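Beta-galactosidase (Trichoderma reesei, PDB 3OG2) probably hydrolyses terminal non-reducing beta-D-galactose residues from beta-D-galactosides, as a secreted glycoprotein enzyme of glycoside hydrolase family 35. Local coordinates at residues P942-E945 with G946-D949; S182-A185 with E186-F190; N152-A155 with H156-I160. All blocks are in the same frame, centred on the assembly; numbering follows the deposited sequence.

Contact 1 (P942-E945 with G946-D949); sequences PVPE and GILD
V943, I947 and L948 form the apolar heart of this local turn. CG1 of V943 meets CG2 of I947 at 3.8 Å, the two side chains crossing at about a right angle, and also lies 4.1 Å from CG of L948. With CG1 anti to the backbone N (chi1 -178°), V943 sends one methyl between I947 and L948. P944 adds a second apolar patch: its CG lies 3.8 Å from CG1 of I947, ring and side chain running side by side. Branched and prolyl carbons suit the site because V923, F926, Y928, F906 and L904, from adjoining strands, close round the same cluster.

Further out, CD1 of L948 rests 3.7 Å from the backbone O of V943. The carbonyl of P944 then gathers two amides: N of L948 donates to P944 O at 3.0 Å, nearly straight (168°), closing a five-residue alpha-turn, while N of I947 makes a weak bond to the same oxygen. Within the turn, N of G946 donates to O of L948 at 2.9 Å. At G946 a beta carbon would collide with O of E945, which makes glycine the fitting residue. At the polar edge, the E945 side chain is extended, and its OE1 forms a salt bridge with R985, while I947 O accepts from ND2 of N924. The loop from strand 940-943 to strand 953-962 of this all-beta domain is thus bent by backbone bonds and packed by apolar side chains, and its buried glutamate probably depends on the arginine to offset its charge.

Contact 2 (S182-A185 with E186-F190); sequences SGAA and EGVLF
The F190 ring lies over the backbone of G183, whose CA stands 3.5 Å from the ring centroid and 11° off the normal, a CH-pi contact over the face. A184 N sits above that same face, displaced toward the rim, while S182 C approaches CZ obliquely at 3.2 Å. The loop doubles back here through a type II beta turn from A185 to V188, following strand 172-177 of the TIM barrel and the galactose-binding N179 and E180. Having CG anti to the backbone N (chi1 -178°) carries the ring back across S182 and G183, and the ring of Y181 meets it with the planes about 50° apart. Were F190 an alanine, the face over G183 would be gone, and the S182-G183 arm would probably be less firmly held against the returning chain, with Y181 losing this one aromatic neighbour. Nearer the turn, small side chains let the two arms close: A184 CB touches F190 CB at 3.7 Å and V188 CG1 at 4.0 Å. G187 fits its corner because a side chain there would jam against the preceding carbonyl. V188 N donates to A185 O at 3.1 Å from above the carbonyl plane, and a water also donates to A185 O, at 2.8 Å, and to V188 O, at 2.7 Å.

Contact 3 (N152-A155 with H156-I160); sequences NYVA and HIASI
The backbone O of N152 is held twice by H156, one turn further along helix 144-163 of the TIM-barrel domain. N of H156 gives the ordinary i to i+4 helical bond at 3.1 Å, and ND1 of its imidazole donates to the same N152 O at 2.8 Å. The two donors reach that oxygen from opposite faces of its carbonyl plane, while the oxygen itself lies in the plane of the imidazole. Histidine suits the place because its ring carries a donor at ND1; with CG beside the backbone N (chi1 -80°), that nitrogen faces the preceding turn. The same fold brings CE1 to 2.9 Å from OD1 of N152, with amide and imidazole planes 82° apart. The other end of that amide is occupied too: ND2 donates to OE2 of E83. The ring of H156 also stacks on F89.

Along the buried side, Y153 O accepts from I157 N at 2.8 Å, nearly straight and almost along the C=O axis, and V154 O accepts from A158 N, also at 2.8 Å. Y153 and I157 run side by side, and CG2 of I157 sits over one face of the phenol, 3.9 Å from its centroid, in a CH-pi contact. The hydroxyl is satisfied by O of P115, and W79 stacks against the ring. These contacts fix the tyrosine about 6 Å, side chain to side chain, from the galactose-binding I119. A158 is small enough to pack its CB against V154 CG1 where the helix meets P117 and A206. At the next residue, N of S159 donates to A155 O at 3.3 Å from well above the carbonyl plane, 46° out of it.

Overall arrangement
Contacts 2 and 3 share the TIM-barrel domain, their centres about 27 Å apart, whereas contact 1 lies in the later of two all-beta domains of one family; contacts 1 and 2 lie on opposite sides of the chain's centre, about 44 Å between centres. Contact 1 is buried, an aliphatic cluster beside a turn of backbone bonds and one salt-bridged carboxylate. Contact 2 is a surface loop, where an aromatic ring covers bare backbone and a water bridges two carbonyls. Contact 3, partly buried, stays within one helix and is ruled by regular backbone bonds, with an imidazole added. Contacts 1 and 2 both turn the chain with the help of glycine, and contacts 2 and 3 both lie near galactose-binding residues.

Contact 1 (P942-E945 with G946-D949)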
ATOM      1  N   PRO A 942      10.179  -5.928   8.847  1.00  7.70           N
ATOM      2  CA  PRO A 942      11.033  -5.917   7.632  1.00  8.29           C
ATOM      3  C   PRO A 942      11.665  -4.547   7.492  1.00  7.74           C
ATOM      4  O   PRO A 942      11.058  -3.503   7.862  1.00  9.22           O
ATOM      5  CB  PRO A 942      10.036  -6.114   6.489  1.00  9.59           C
ATOM      6  CG  PRO A 942       8.735  -5.641   7.040  1.00 12.92           C
ATOM      7  CD  PRO A 942       8.752  -5.977   8.509  1.00  8.87           C
ATOM      8  N   VAL A 943      12.871  -4.502   6.962  1.00  7.96           N
ATOM      9  CA  VAL A 943      13.606  -3.262   6.698  1.00  7.84           C
ATOM     10  C   VAL A 943      14.175  -3.389   5.313  1.00  8.24           C
ATOM     11  O   VAL A 943      14.861  -4.375   5.093  1.00  9.62           O
ATOM     12  CB  VAL A 943      14.682  -2.979   7.755  1.00  7.99           C
ATOM     13  CG1 VAL A 943      15.356  -1.656   7.425  1.00 10.69           C
ATOM     14  CG2 VAL A 943      14.029  -2.975   9.148  1.00  8.90           C
ATOM     15  N   PRO A 944      13.912  -2.474   4.390  1.00  8.49           N
ATOM     16  CA  PRO A 944      14.378  -2.705   3.019  1.00  9.10           C
ATOM     17  C   PRO A 944      15.872  -2.507   2.813  1.00  9.11           C
ATOM     18  O   PRO A 944      16.505  -1.670   3.422  1.00  9.60           O
ATOM     19  CB  PRO A 944      13.661  -1.611   2.223  1.00  9.63           C
ATOM     20  CG  PRO A 944      13.401  -0.533   3.228  1.00 10.30           C
ATOM     21  CD  PRO A 944      13.177  -1.209   4.557  1.00  9.04           C
ATOM     22  N   GLU A 945      16.420  -3.323   1.869  1.00  9.23           N
ATOM     23  CA  GLU A 945      17.697  -2.987   1.279  1.00  9.74           C
ATOM     24  C   GLU A 945      17.672  -1.542   0.814  1.00  9.94           C
ATOM     25  O   GLU A 945      16.652  -1.110   0.276  1.00 10.77           O
ATOM     26  CB  GLU A 945      17.952  -3.937   0.084  1.00 11.14           C
ATOM     27  CG  GLU A 945      19.355  -3.790  -0.496  1.00 12.03           C
ATOM     28  CD  GLU A 945      19.560  -4.734  -1.653  1.00 12.19           C
ATOM     29  OE1 GLU A 945      18.856  -5.778  -1.734  1.00 14.07           O
ATOM     30  OE2 GLU A 945      20.441  -4.454  -2.494  1.00 14.70           O
ATOM     31  N   GLY A 946      18.744  -0.785   1.050  1.00  9.88           N
ATOM     32  CA  GLY A 946      18.685   0.659   0.759  1.00 10.41           C
ATOM     33  C   GLY A 946      18.755   1.365   2.079  1.00  8.54           C
ATOM     34  O   GLY A 946      19.633   2.206   2.335  1.00 11.08           O
ATOM     35  N   ILE A 947      17.858   1.044   3.000  1.00  8.92           N
ATOM     36  CA  ILE A 947      17.968   1.461   4.388  1.00  9.55           C
ATOM     37  C   ILE A 947      19.073   0.591   5.053  1.00  9.55           C
ATOM     38  O   ILE A 947      19.960   1.172   5.673  1.00 10.05           O
ATOM     39  CB  ILE A 947      16.639   1.378   5.142  1.00  8.92           C
ATOM     40  CG1 ILE A 947      15.575   2.315   4.546  1.00  9.11           C
ATOM     41  CG2 ILE A 947      16.871   1.707   6.618  1.00  9.78           C
ATOM     42  CD1 ILE A 947      15.947   3.799   4.546  1.00 11.74           C
ATOM     43  N   LEU A 948      18.986  -0.713   4.845  1.00 10.21           N
ATOM     44  CA  LEU A 948      20.152  -1.546   5.178  1.00 10.06           C
ATOM     45  C   LEU A 948      21.193  -1.536   4.071  1.00 10.79           C
ATOM     46  O   LEU A 948      20.831  -1.547   2.876  1.00 11.93           O
ATOM     47  CB  LEU A 948      19.673  -2.985   5.338  1.00 11.40           C
ATOM     48  CG  LEU A 948      19.012  -3.323   6.667  1.00 11.19           C
ATOM     49  CD1 LEU A 948      18.244  -4.630   6.583  1.00 13.21           C
ATOM     50  CD2 LEU A 948      20.059  -3.418   7.803  1.00 12.54           C
ATOM     51  N   ASP A 949      22.473  -1.574   4.400  1.00 11.57           N
ATOM     52  CA  ASP A 949      23.591  -1.694   3.506  1.00 11.78           C
ATOM     53  C   ASP A 949      23.997  -3.161   3.510  1.00 11.13           C
ATOM     54  O   ASP A 949      24.490  -3.687   4.523  1.00 12.11           O
ATOM     55  CB  ASP A 949      24.723  -0.757   3.972  1.00 14.72           C
ATOM     56  CG  ASP A 949      25.913  -0.780   3.031  1.00 16.05           C
ATOM     57  OD1 ASP A 949      26.004  -1.678   2.165  1.00 16.16           O
ATOM     58  OD2 ASP A 949      26.834   0.082   3.168  1.00 21.12           O
TER

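Contact 2 (S182-A185 with E186-F190)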
ATOM      1  N   SER A 182     -17.170  13.411   1.908  1.00  9.66           N
ATOM      2  CA  SER A 182     -18.376  12.623   1.663  1.00 10.60           C
ATOM      3  C   SER A 182     -19.468  12.772   2.711  1.00 12.13           C
ATOM      4  O   SER A 182     -20.609  12.354   2.443  1.00 12.32           O
ATOM      5  CB  SER A 182     -17.986  11.136   1.618  1.00 11.80           C
ATOM      6  OG  SER A 182     -17.078  10.985   0.507  1.00 11.47           O
ATOM      7  N   GLY A 183     -19.194  13.452   3.785  1.00 12.51           N
ATOM      8  CA  GLY A 183     -20.213  13.823   4.745  1.00 13.63           C
ATOM      9  C   GLY A 183     -19.590  14.663   5.842  1.00 16.82           C
ATOM     10  O   GLY A 183     -18.389  14.950   5.874  1.00 16.95           O
ATOM     11  N   ALA A 184     -20.445  15.110   6.746  1.00 13.64           N
ATOM     12  CA  ALA A 184     -19.931  16.003   7.802  1.00 10.86           C
ATOM     13  C   ALA A 184     -20.710  15.799   9.087  1.00 10.70           C
ATOM     14  O   ALA A 184     -21.737  15.126   9.133  1.00 16.00           O
ATOM     15  CB  ALA A 184     -20.084  17.442   7.340  1.00 13.74           C
ATOM     16  N   ALA A 185     -20.191  16.383  10.155  1.00 12.75           N
ATOM     17  CA  ALA A 185     -20.835  16.320  11.457  1.00 13.93           C
ATOM     18  C   ALA A 185     -22.157  17.085  11.444  1.00 14.30           C
ATOM     19  O   ALA A 185     -22.428  17.916  10.570  1.00 15.42           O
ATOM     20  CB  ALA A 185     -19.885  16.888  12.478  1.00 14.97           C
ATOM     21  N   GLU A 186     -22.984  16.777  12.433  1.00 20.20           N
ATOM     22  CA  GLU A 186     -24.332  17.374  12.491  1.00 22.91           C
ATOM     23  C   GLU A 186     -24.217  18.884  12.504  1.00 22.61           C
ATOM     24  O   GLU A 186     -23.355  19.405  13.232  1.00 22.95           O
ATOM     25  CB  GLU A 186     -25.039  16.813  13.734  1.00 33.22           C
ATOM     26  CG  GLU A 186     -26.504  17.221  13.800  1.00 50.91           C
ATOM     27  CD  GLU A 186     -27.468  16.173  13.279  1.00 72.82           C
ATOM     28  OE1 GLU A 186     -27.603  16.042  12.036  1.00 77.84           O
ATOM     29  OE2 GLU A 186     -28.104  15.480  14.109  1.00 82.10           O
ATOM     30  N   GLY A 187     -24.991  19.639  11.737  1.00 20.89           N
ATOM     31  CA  GLY A 187     -24.942  21.109  11.859  1.00 23.63           C
ATOM     32  C   GLY A 187     -23.895  21.733  10.936  1.00 22.10           C
ATOM     33  O   GLY A 187     -23.858  22.949  10.765  1.00 30.12           O
ATOM     34  N   VAL A 188     -23.005  20.957  10.316  1.00 16.64           N
ATOM     35  CA  VAL A 188     -21.960  21.515   9.505  1.00 14.02           C
ATOM     36  C   VAL A 188     -22.374  21.522   8.047  1.00 13.45           C
ATOM     37  O   VAL A 188     -22.834  20.501   7.551  1.00 16.51           O
ATOM     38  CB  VAL A 188     -20.662  20.673   9.689  1.00 15.30           C
ATOM     39  CG1 VAL A 188     -19.652  21.162   8.672  1.00 17.92           C
ATOM     40  CG2 VAL A 188     -20.169  20.829  11.118  1.00 18.62           C
ATOM     41  N   LEU A 189     -22.216  22.658   7.380  1.00 13.88           N
ATOM     42  CA  LEU A 189     -22.544  22.778   5.960  1.00 12.95           C
ATOM     43  C   LEU A 189     -21.896  21.674   5.126  1.00 14.47           C
ATOM     44  O   LEU A 189     -20.669  21.549   5.117  1.00 13.20           O
ATOM     45  CB  LEU A 189     -22.013  24.097   5.389  1.00 13.30           C
ATOM     46  CG  LEU A 189     -22.296  24.370   3.910  1.00 14.14           C
ATOM     47  CD1 LEU A 189     -23.797  24.325   3.573  1.00 16.24           C
ATOM     48  CD2 LEU A 189     -21.717  25.721   3.447  1.00 17.03           C
ATOM     49  N   PHE A 190     -22.754  20.906   4.453  1.00 12.05           N
ATOM     50  CA  PHE A 190     -22.207  19.858   3.593  1.00 12.02           C
ATOM     51  C   PHE A 190     -23.150  19.551   2.456  1.00 12.83           C
ATOM     52  O   PHE A 190     -24.341  19.307   2.756  1.00 15.52           O
ATOM     53  CB  PHE A 190     -21.951  18.563   4.401  1.00 12.94           C
ATOM     54  CG  PHE A 190     -21.338  17.478   3.494  1.00 12.45           C
ATOM     55  CD1 PHE A 190     -22.088  16.528   2.797  1.00 14.40           C
ATOM     56  CD2 PHE A 190     -19.947  17.482   3.328  1.00 13.11           C
ATOM     57  CE1 PHE A 190     -21.478  15.642   1.915  1.00 15.32           C
ATOM     58  CE2 PHE A 190     -19.319  16.618   2.473  1.00 13.74           C
ATOM     59  CZ  PHE A 190     -20.129  15.782   1.762  1.00 15.73           C
TER
HETATM   60  O   HOH W   1     -23.777  18.075   8.153  1.00 20.88           O

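Contact 3 (N152-A155 with H156-I160)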
ATOM      1  N   ASN A 152       0.476  27.090   1.288  1.00  8.74           N
ATOM      2  CA  ASN A 152       1.880  26.913   0.937  1.00  8.12           C
ATOM      3  C   ASN A 152       2.112  25.475   0.484  1.00  7.53           C
ATOM      4  O   ASN A 152       2.813  25.257  -0.525  1.00  9.05           O
ATOM      5  CB  ASN A 152       2.741  27.251   2.173  1.00  9.50           C
ATOM      6  CG  ASN A 152       4.222  27.254   1.821  1.00 10.26           C
ATOM      7  OD1 ASN A 152       4.663  27.820   0.823  1.00 11.43           O
ATOM      8  ND2 ASN A 152       5.035  26.629   2.677  1.00 11.06           N
ATOM      9  N   TYR A 153       1.567  24.501   1.176  1.00  7.52           N
ATOM     10  CA  TYR A 153       1.764  23.107   0.786  1.00  7.98           C
ATOM     11  C   TYR A 153       1.166  22.878  -0.573  1.00  6.76           C
ATOM     12  O   TYR A 153       1.822  22.282  -1.450  1.00  8.24           O
ATOM     13  CB  TYR A 153       1.069  22.193   1.849  1.00  8.53           C
ATOM     14  CG  TYR A 153       0.956  20.782   1.340  1.00  7.94           C
ATOM     15  CD1 TYR A 153       2.101  19.954   1.206  1.00  8.20           C
ATOM     16  CD2 TYR A 153      -0.280  20.244   0.989  1.00  7.47           C
ATOM     17  CE1 TYR A 153       1.945  18.628   0.715  1.00  7.00           C
ATOM     18  CE2 TYR A 153      -0.423  18.975   0.511  1.00  7.21           C
ATOM     19  CZ  TYR A 153       0.691  18.165   0.378  1.00  7.53           C
ATOM     20  OH  TYR A 153       0.551  16.885  -0.090  1.00  9.14           O
ATOM     21  N   VAL A 154      -0.066  23.319  -0.824  1.00  7.80           N
ATOM     22  CA  VAL A 154      -0.650  22.981  -2.140  1.00  7.49           C
ATOM     23  C   VAL A 154       0.080  23.683  -3.244  1.00  8.02           C
ATOM     24  O   VAL A 154       0.355  23.093  -4.312  1.00  8.62           O
ATOM     25  CB  VAL A 154      -2.171  23.237  -2.191  1.00  8.55           C
ATOM     26  CG1 VAL A 154      -2.695  22.839  -3.559  1.00 10.14           C
ATOM     27  CG2 VAL A 154      -2.851  22.453  -1.041  1.00  9.06           C
ATOM     28  N   ALA A 155       0.477  24.951  -3.037  1.00  8.29           N
ATOM     29  CA  ALA A 155       1.195  25.659  -4.076  1.00  9.34           C
ATOM     30  C   ALA A 155       2.455  24.916  -4.464  1.00  9.08           C
ATOM     31  O   ALA A 155       2.779  24.803  -5.659  1.00 10.96           O
ATOM     32  CB  ALA A 155       1.506  27.079  -3.603  1.00 10.38           C
ATOM     33  N   HIS A 156       3.182  24.410  -3.467  1.00  7.72           N
ATOM     34  CA  HIS A 156       4.423  23.713  -3.749  1.00  7.67           C
ATOM     35  C   HIS A 156       4.173  22.341  -4.356  1.00  8.00           C
ATOM     36  O   HIS A 156       4.762  21.976  -5.388  1.00  8.83           O
ATOM     37  CB  HIS A 156       5.260  23.526  -2.446  1.00  8.35           C
ATOM     38  CG  HIS A 156       5.987  24.781  -2.117  1.00 10.02           C
ATOM     39  ND1 HIS A 156       5.450  25.853  -1.409  1.00 12.88           N
ATOM     40  CD2 HIS A 156       7.281  25.103  -2.400  1.00 12.91           C
ATOM     41  CE1 HIS A 156       6.397  26.805  -1.304  1.00 14.60           C
ATOM     42  NE2 HIS A 156       7.508  26.367  -1.899  1.00 15.12           N
ATOM     43  N   ILE A 157       3.312  21.514  -3.713  1.00  7.78           N
ATOM     44  CA  ILE A 157       3.188  20.133  -4.206  1.00  7.59           C
ATOM     45  C   ILE A 157       2.451  20.096  -5.535  1.00  7.56           C
ATOM     46  O   ILE A 157       2.784  19.279  -6.412  1.00  8.34           O
ATOM     47  CB  ILE A 157       2.534  19.224  -3.139  1.00  7.80           C
ATOM     48  CG1 ILE A 157       2.847  17.747  -3.427  1.00  9.41           C
ATOM     49  CG2 ILE A 157       1.014  19.430  -3.019  1.00  8.51           C
ATOM     50  CD1 ILE A 157       4.299  17.365  -3.233  1.00 10.25           C
ATOM     51  N   ALA A 158       1.448  20.956  -5.748  1.00  7.85           N
ATOM     52  CA  ALA A 158       0.726  20.906  -7.012  1.00  8.21           C
ATOM     53  C   ALA A 158       1.600  21.457  -8.094  1.00  8.53           C
ATOM     54  O   ALA A 158       1.445  21.015  -9.242  1.00  9.70           O
ATOM     55  CB  ALA A 158      -0.623  21.604  -6.899  1.00  8.69           C
ATOM     56  N   SER A 159       2.550  22.350  -7.807  1.00  8.63           N
ATOM     57  CA  SER A 159       3.447  22.754  -8.910  0.50  9.78           C
ATOM     58  C   SER A 159       4.456  21.658  -9.232  1.00  8.30           C
ATOM     59  O   SER A 159       4.772  21.482 -10.407  1.00  9.54           O
ATOM     60  CB  SER A 159       4.121  24.060  -8.558  0.50 10.87           C
ATOM     61  OG  SER A 159       5.039  23.943  -7.508  0.50 23.41           O
ATOM     62  N   ILE A 160       4.912  20.883  -8.229  1.00  8.34           N
ATOM     63  CA  ILE A 160       5.753  19.714  -8.499  1.00  8.25           C
ATOM     64  C   ILE A 160       4.997  18.719  -9.355  1.00  7.68           C
ATOM     65  O   ILE A 160       5.507  18.207 -10.353  1.00  9.16           O
ATOM     66  CB  ILE A 160       6.178  19.083  -7.159  1.00  8.93           C
ATOM     67  CG1 ILE A 160       7.288  19.927  -6.490  1.00  9.87           C
ATOM     68  CG2 ILE A 160       6.634  17.643  -7.306  1.00 11.11           C
ATOM     69  CD1 ILE A 160       7.506  19.641  -5.028  1.00 10.89           C
TER